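Mediator of RNA polymerase II transcription subunit 6 (Schizosaccharomyces pombe, PDB 4H61) serves as a subunit of Mediator, the coactivator complex that relays signals from gene-specific regulatory proteins to the basal RNA polymerase II machinery. Local coordinates at residues A[23-28]-A[82-87]; A[9-14]-A[29-34]. One frame throughout, in Å; residues are numbered along the deposited sequence.

Overall arrangement
Both contacts gather around the short helix 28-33, and their centres lie about 10 Å apart. Along the chain the segments alternate, 9-14, 23-28, 29-34 and 82-87, with 23-28 running directly into 29-34. Contact 1 seats the loop and the first residue of that helix, V28, on strand 83-91, an inner strand of the four-stranded antiparallel sheet; contact 2 brings the N-terminal segment across the C-terminal part of the same helix, next to edge strand 109-112. I86 of contact 1 bridges the two, its CD1 lying 3.6 Å from F32 CD1, and L23 CD2 meets Y31 CD2 at 3.8 Å. N-terminal segment, helix and sheet thus form one continuous packed unit within the Med6 family region.

Contact 1 of 2, residues A[23-28]-A[82-87]; sequences LRTENV and FLWVIQ
W84 reaches out from strand 83-91 and lays its indole against the loop that leads into helix 28-33, meeting L23, R24 and T25 round its nitrogen and six-membered ring and V28 over one face. The polar link is the indole N-H: W84 NE1 donates to T25 OG1 at 2.8 Å with an N-H...O angle of 150°, the oxygen lying 16° out of the ring plane. Farther round the six-membered ring, L23 CB packs on W84 CZ3 at 3.7 Å, and the backbone of R24 comes in obliquely, its CA 3.9 Å from W84 CZ2. V28 covers part of one face: its CG1 sits about 4.2 Å above the plane, displaced toward the rim, while its CG2 lies 4.1 Å from W84 CB. The T25 hydroxyl is turned beside its own backbone N (chi1 -62°), which sets OG1 at the indole edge. An alanine in place of W84 would probably leave T25 OG1 without its indole donor and open a gap beneath L23 and V28.

The loop is itself tied together. R24 N donates to N27 OD1 at 2.9 Å, and R24 O accepts from both N27 N and V28 N, a tight turn just where the helix starts at V28. On the strand, W84 and I86 alternate with L83 and V85, so both point toward the loop; I86 CD1 is 4.5 Å from V28 CG2. The strand begins with a classic beta bulge at F82 and L83. W84 is paired through its backbone with V105 of strand 97-106, L23 also touches V105, V28 rests on I75 of strand 70-79, and I86 continues beneath helix 28-33 to L29 and F32.

Contact 2 of 2, residues A[9-14]-A[29-34]; sequences IQWRMP and LEYFSQ
W11 and Y31 both carry CG opposite their backbone N (chi1 175° and -174°), and these rotamers send the two rings past each other in opposing directions between the N-terminal segment and helix 28-33. The motif is an extended N-terminal segment crossing a short helix near its C-terminal end, the helix in turn lying on the antiparallel sheet of the Med6 fold; W11 is joined through backbone hydrogen bonding to I110 of edge strand 109-112.

The rings meet obliquely, their planes clearly inclined to each other, with centroids of the W11 six-membered ring and the Y31 ring 4.9 Å apart. It is the far corner of the indole that makes the contact: W11 CZ3 lies over one face of the phenol, offset toward its rim near CE1. W11 CZ2, one atom further round the ring past CH2, approaches the last residue of the segment, 4.0 Å from Q34 CB, so the indole spans from Y31 to the end of the helix. S35 and P36 touch W11 as the chain leaves that helix. M13 adds its CB, 4.2 Å from Y31 CE1, just ahead of helix 14-19, whose residue W16 also meets the Y31 ring.

Within helix 28-33, S33 OG turns back to donate to L29 O at 3.0 Å. At the other end of the contact the phenol oxygen is gripped from two quarters: it is hydrogen-bonded to the backbone carbonyl oxygen of E108, and it accepts from M13 N, 3.1 Å from Y31 OH, with a nearly straight N-H...O angle of 170°.

Contact 1 of 2, residues A[23-28]-A[82-87]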
loop_
_atom_site.group_PDB
_atom_site.type_symbol
_atom_site.label_atom_id
_atom_site.label_comp_id
_atom_site.label_asym_id
_atom_site.label_seq_id
_atom_site.Cartn_x
_atom_site.Cartn_y
_atom_site.Cartn_z
ATOM N N LEU A 23 -6.892 13.609 7.600
ATOM C CA LEU A 23 -6.627 12.269 7.092
ATOM C C LEU A 23 -7.632 11.255 7.607
ATOM O O LEU A 23 -7.994 11.256 8.784
ATOM C CB LEU A 23 -5.207 11.811 7.437
ATOM C CG LEU A 23 -4.054 12.524 6.731
ATOM C CD1 LEU A 23 -2.737 11.798 6.989
ATOM C CD2 LEU A 23 -4.335 12.649 5.236
ATOM N N ARG A 24 -8.077 10.391 6.705
ATOM C CA ARG A 24 -8.944 9.278 7.052
ATOM C C ARG A 24 -8.513 8.069 6.232
ATOM O O ARG A 24 -7.920 8.225 5.160
ATOM C CB ARG A 24 -10.408 9.631 6.766
ATOM C CG ARG A 24 -11.003 10.663 7.722
ATOM C CD ARG A 24 -12.321 11.249 7.210
ATOM N NE ARG A 24 -12.129 12.206 6.120
ATOM C CZ ARG A 24 -12.452 11.974 4.849
ATOM N NH1 ARG A 24 -12.995 10.813 4.498
ATOM N NH2 ARG A 24 -12.238 12.908 3.927
ATOM N N THR A 25 -8.800 6.872 6.739
ATOM C CA THR A 25 -8.543 5.629 6.013
ATOM C C THR A 25 -9.108 5.719 4.598
ATOM O O THR A 25 -8.513 5.222 3.641
ATOM C CB THR A 25 -9.175 4.424 6.739
ATOM O OG1 THR A 25 -8.587 4.290 8.038
ATOM C CG2 THR A 25 -8.957 3.137 5.960
ATOM N N GLU A 26 -10.254 6.386 4.489
ATOM C CA GLU A 26 -10.930 6.626 3.220
ATOM C C GLU A 26 -10.042 7.297 2.179
ATOM O O GLU A 26 -10.193 7.037 0.986
ATOM C CB GLU A 26 -12.183 7.487 3.438
ATOM C CG GLU A 26 -13.371 6.759 4.064
ATOM C CD GLU A 26 -13.241 6.563 5.569
ATOM O OE1 GLU A 26 -12.246 7.040 6.156
ATOM O OE2 GLU A 26 -14.139 5.928 6.165
ATOM N N ASN A 27 -9.130 8.163 2.623
ATOM C CA ASN A 27 -8.335 8.966 1.689
ATOM C C ASN A 27 -6.808 8.953 1.876
ATOM O O ASN A 27 -6.081 9.557 1.080
ATOM C CB ASN A 27 -8.847 10.411 1.633
ATOM C CG ASN A 27 -8.742 11.125 2.970
ATOM O OD1 ASN A 27 -8.010 10.698 3.861
ATOM N ND2 ASN A 27 -9.481 12.222 3.116
ATOM N N VAL A 28 -6.323 8.269 2.907
ATOM C CA VAL A 28 -4.887 8.244 3.188
ATOM C C VAL A 28 -4.027 7.789 1.991
ATOM O O VAL A 28 -2.955 8.336 1.738
ATOM C CB VAL A 28 -4.569 7.391 4.433
ATOM C CG1 VAL A 28 -5.055 5.976 4.240
ATOM C CG2 VAL A 28 -3.083 7.402 4.728
ATOM N N PHE A 82 -4.145 9.287 13.985
ATOM C CA PHE A 82 -2.715 9.596 14.015
ATOM C C PHE A 82 -1.862 8.799 13.021
ATOM O O PHE A 82 -1.025 9.380 12.329
ATOM C CB PHE A 82 -2.150 9.474 15.435
ATOM C CG PHE A 82 -2.464 10.654 16.316
ATOM C CD1 PHE A 82 -3.154 11.749 15.814
ATOM C CD2 PHE A 82 -2.062 10.673 17.644
ATOM C CE1 PHE A 82 -3.444 12.838 16.621
ATOM C CE2 PHE A 82 -2.348 11.761 18.457
ATOM C CZ PHE A 82 -3.040 12.844 17.943
ATOM N N LEU A 83 -2.049 7.485 12.942
ATOM C CA LEU A 83 -1.239 6.733 12.000
ATOM C C LEU A 83 -1.961 5.736 11.105
ATOM O O LEU A 83 -3.018 5.207 11.444
ATOM C CB LEU A 83 -0.004 6.092 12.663
ATOM C CG LEU A 83 -0.001 4.891 13.613
ATOM C CD1 LEU A 83 -0.587 3.634 13.012
ATOM C CD2 LEU A 83 1.432 4.613 14.007
ATOM N N TRP A 84 -1.350 5.504 9.948
ATOM C CA TRP A 84 -1.709 4.407 9.072
ATOM C C TRP A 84 -0.394 3.864 8.554
ATOM O O TRP A 84 0.574 4.614 8.418
ATOM C CB TRP A 84 -2.562 4.893 7.909
ATOM C CG TRP A 84 -3.920 5.338 8.309
ATOM C CD1 TRP A 84 -5.067 4.594 8.292
ATOM C CD2 TRP A 84 -4.288 6.633 8.794
ATOM N NE1 TRP A 84 -6.127 5.351 8.733
ATOM C CE2 TRP A 84 -5.675 6.605 9.049
ATOM C CE3 TRP A 84 -3.580 7.815 9.038
ATOM C CZ2 TRP A 84 -6.366 7.713 9.533
ATOM C CZ3 TRP A 84 -4.265 8.911 9.518
ATOM C CH2 TRP A 84 -5.645 8.854 9.760
ATOM N N VAL A 85 -0.350 2.565 8.286
ATOM C CA VAL A 85 0.854 1.944 7.752
ATOM C C VAL A 85 0.576 1.334 6.391
ATOM O O VAL A 85 -0.380 0.567 6.222
ATOM C CB VAL A 85 1.403 0.867 8.693
ATOM C CG1 VAL A 85 2.600 0.162 8.053
ATOM C CG2 VAL A 85 1.785 1.483 10.026
ATOM N N ILE A 86 1.424 1.677 5.425
ATOM C CA ILE A 86 1.220 1.293 4.034
ATOM C C ILE A 86 2.334 0.377 3.576
ATOM O O ILE A 86 3.489 0.579 3.942
ATOM C CB ILE A 86 1.185 2.539 3.134
ATOM C CG1 ILE A 86 -0.000 3.426 3.519
ATOM C CG2 ILE A 86 1.113 2.155 1.669
ATOM C CD1 ILE A 86 -0.027 4.737 2.801
ATOM N N GLN A 87 1.987 -0.632 2.784
ATOM C CA GLN A 87 2.971 -1.577 2.278
ATOM C C GLN A 87 3.016 -1.596 0.759
ATOM O O GLN A 87 1.982 -1.739 0.097
ATOM C CB GLN A 87 2.651 -2.974 2.790
ATOM C CG GLN A 87 3.329 -4.086 2.027
ATOM C CD GLN A 87 3.095 -5.437 2.669
ATOM O OE1 GLN A 87 3.334 -5.610 3.865
ATOM N NE2 GLN A 87 2.614 -6.403 1.882
#

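Contact 2 of 2, residues A[9-14]-A[29-34]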
loop_
_atom_site.group_PDB
_atom_site.type_symbol
_atom_site.label_atom_id
_atom_site.label_comp_id
_atom_site.label_asym_id
_atom_site.label_seq_id
_atom_site.Cartn_x
_atom_site.Cartn_y
_atom_site.Cartn_z
ATOM N N ILE A 9 14.382 10.906 3.649
ATOM C CA ILE A 9 13.457 12.036 3.655
ATOM C C ILE A 9 12.141 11.752 4.369
ATOM O O ILE A 9 11.768 10.605 4.586
ATOM C CB ILE A 9 13.139 12.565 2.229
ATOM C CG1 ILE A 9 12.448 11.488 1.390
ATOM C CG2 ILE A 9 14.389 13.101 1.527
ATOM C CD1 ILE A 9 11.795 12.057 0.161
ATOM N N GLN A 10 11.459 12.825 4.746
ATOM C CA GLN A 10 10.090 12.767 5.224
ATOM C C GLN A 10 9.311 13.762 4.388
ATOM O O GLN A 10 9.825 14.819 4.019
ATOM C CB GLN A 10 10.001 13.179 6.690
ATOM C CG GLN A 10 10.565 12.173 7.675
ATOM C CD GLN A 10 10.392 12.632 9.114
ATOM O OE1 GLN A 10 10.017 13.779 9.364
ATOM N NE2 GLN A 10 10.656 11.737 10.062
ATOM N N TRP A 11 8.068 13.431 4.095
ATOM C CA TRP A 11 7.256 14.263 3.230
ATOM C C TRP A 11 5.997 14.634 4.001
ATOM O O TRP A 11 5.489 13.839 4.790
ATOM C CB TRP A 11 6.939 13.496 1.937
ATOM C CG TRP A 11 6.004 14.170 0.960
ATOM C CD1 TRP A 11 6.348 15.009 -0.068
ATOM C CD2 TRP A 11 4.574 14.031 0.901
ATOM N NE1 TRP A 11 5.219 15.410 -0.754
ATOM C CE2 TRP A 11 4.119 14.822 -0.183
ATOM C CE3 TRP A 11 3.634 13.326 1.663
ATOM C CZ2 TRP A 11 2.765 14.922 -0.521
ATOM C CZ3 TRP A 11 2.287 13.425 1.323
ATOM C CH2 TRP A 11 1.868 14.218 0.240
ATOM N N ARG A 12 5.523 15.856 3.805
ATOM C CA ARG A 12 4.301 16.303 4.451
ATOM C C ARG A 12 3.685 17.436 3.649
ATOM O O ARG A 12 4.357 18.424 3.352
ATOM C CB ARG A 12 4.591 16.770 5.878
ATOM C CG ARG A 12 3.366 17.238 6.633
ATOM C CD ARG A 12 3.736 17.753 8.013
ATOM N NE ARG A 12 2.607 18.404 8.679
ATOM C CZ ARG A 12 2.178 18.096 9.899
ATOM N NH1 ARG A 12 2.784 17.146 10.601
ATOM N NH2 ARG A 12 1.145 18.742 10.421
ATOM N N MET A 13 2.409 17.299 3.302
ATOM C CA MET A 13 1.733 18.313 2.497
ATOM C C MET A 13 0.455 18.840 3.169
ATOM O O MET A 13 -0.657 18.504 2.759
ATOM C CB MET A 13 1.444 17.758 1.095
ATOM C CG MET A 13 1.003 18.804 0.083
ATOM S SD MET A 13 0.804 18.143 -1.586
ATOM C CE MET A 13 2.497 18.203 -2.182
ATOM N N PRO A 14 0.616 19.689 4.200
ATOM C CA PRO A 14 -0.491 20.178 5.043
ATOM C C PRO A 14 -1.629 20.823 4.249
ATOM O O PRO A 14 -2.787 20.756 4.669
ATOM C CB PRO A 14 0.180 21.233 5.927
ATOM C CG PRO A 14 1.619 20.870 5.942
ATOM C CD PRO A 14 1.906 20.290 4.586
ATOM N N LEU A 29 -4.510 6.807 1.243
ATOM C CA LEU A 29 -3.786 6.287 0.089
ATOM C C LEU A 29 -3.694 7.342 -1.000
ATOM O O LEU A 29 -2.739 7.362 -1.772
ATOM C CB LEU A 29 -4.488 5.041 -0.456
ATOM C CG LEU A 29 -3.687 3.746 -0.556
ATOM C CD1 LEU A 29 -2.556 3.738 0.456
ATOM C CD2 LEU A 29 -4.597 2.522 -0.373
ATOM N N GLU A 30 -4.688 8.218 -1.072
ATOM C CA GLU A 30 -4.660 9.280 -2.068
ATOM C C GLU A 30 -3.586 10.284 -1.683
ATOM O O GLU A 30 -2.863 10.799 -2.539
ATOM C CB GLU A 30 -6.018 9.967 -2.165
ATOM C CG GLU A 30 -6.119 10.958 -3.312
ATOM C CD GLU A 30 -7.554 11.294 -3.654
ATOM O OE1 GLU A 30 -8.426 10.416 -3.461
ATOM O OE2 GLU A 30 -7.811 12.433 -4.108
ATOM N N TYR A 31 -3.497 10.552 -0.383
ATOM C CA TYR A 31 -2.454 11.393 0.183
ATOM C C TYR A 31 -1.098 10.842 -0.220
ATOM O O TYR A 31 -0.237 11.563 -0.741
ATOM C CB TYR A 31 -2.576 11.381 1.707
ATOM C CG TYR A 31 -1.645 12.314 2.452
ATOM C CD1 TYR A 31 -1.479 13.636 2.057
ATOM C CD2 TYR A 31 -0.962 11.876 3.583
ATOM C CE1 TYR A 31 -0.639 14.493 2.759
ATOM C CE2 TYR A 31 -0.125 12.724 4.293
ATOM C CZ TYR A 31 0.035 14.031 3.878
ATOM O OH TYR A 31 0.873 14.868 4.587
ATOM N N PHE A 32 -0.929 9.548 0.020
ATOM C CA PHE A 32 0.306 8.853 -0.286
ATOM C C PHE A 32 0.664 9.024 -1.757
ATOM O O PHE A 32 1.836 9.112 -2.104
ATOM C CB PHE A 32 0.164 7.366 0.071
ATOM C CG PHE A 32 1.426 6.576 -0.104
ATOM C CD1 PHE A 32 2.389 6.557 0.894
ATOM C CD2 PHE A 32 1.645 5.845 -1.270
ATOM C CE1 PHE A 32 3.553 5.831 0.731
ATOM C CE2 PHE A 32 2.810 5.113 -1.449
ATOM C CZ PHE A 32 3.771 5.106 -0.452
ATOM N N SER A 33 -0.355 9.103 -2.613
ATOM C CA SER A 33 -0.153 9.239 -4.062
ATOM C C SER A 33 0.524 10.534 -4.504
ATOM O O SER A 33 1.123 10.585 -5.576
ATOM C CB SER A 33 -1.478 9.092 -4.798
ATOM O OG SER A 33 -1.992 7.792 -4.596
ATOM N N GLN A 34 0.419 11.581 -3.697
ATOM C CA GLN A 34 1.021 12.855 -4.057
ATOM C C GLN A 34 2.475 12.924 -3.573
ATOM O O GLN A 34 3.163 13.932 -3.762
ATOM C CB GLN A 34 0.193 14.009 -3.484
ATOM C CG GLN A 34 -1.263 14.024 -3.957
ATOM C CD GLN A 34 -1.420 14.360 -5.443
ATOM O OE1 GLN A 34 -0.856 15.337 -5.944
ATOM N NE2 GLN A 34 -2.194 13.548 -6.150
#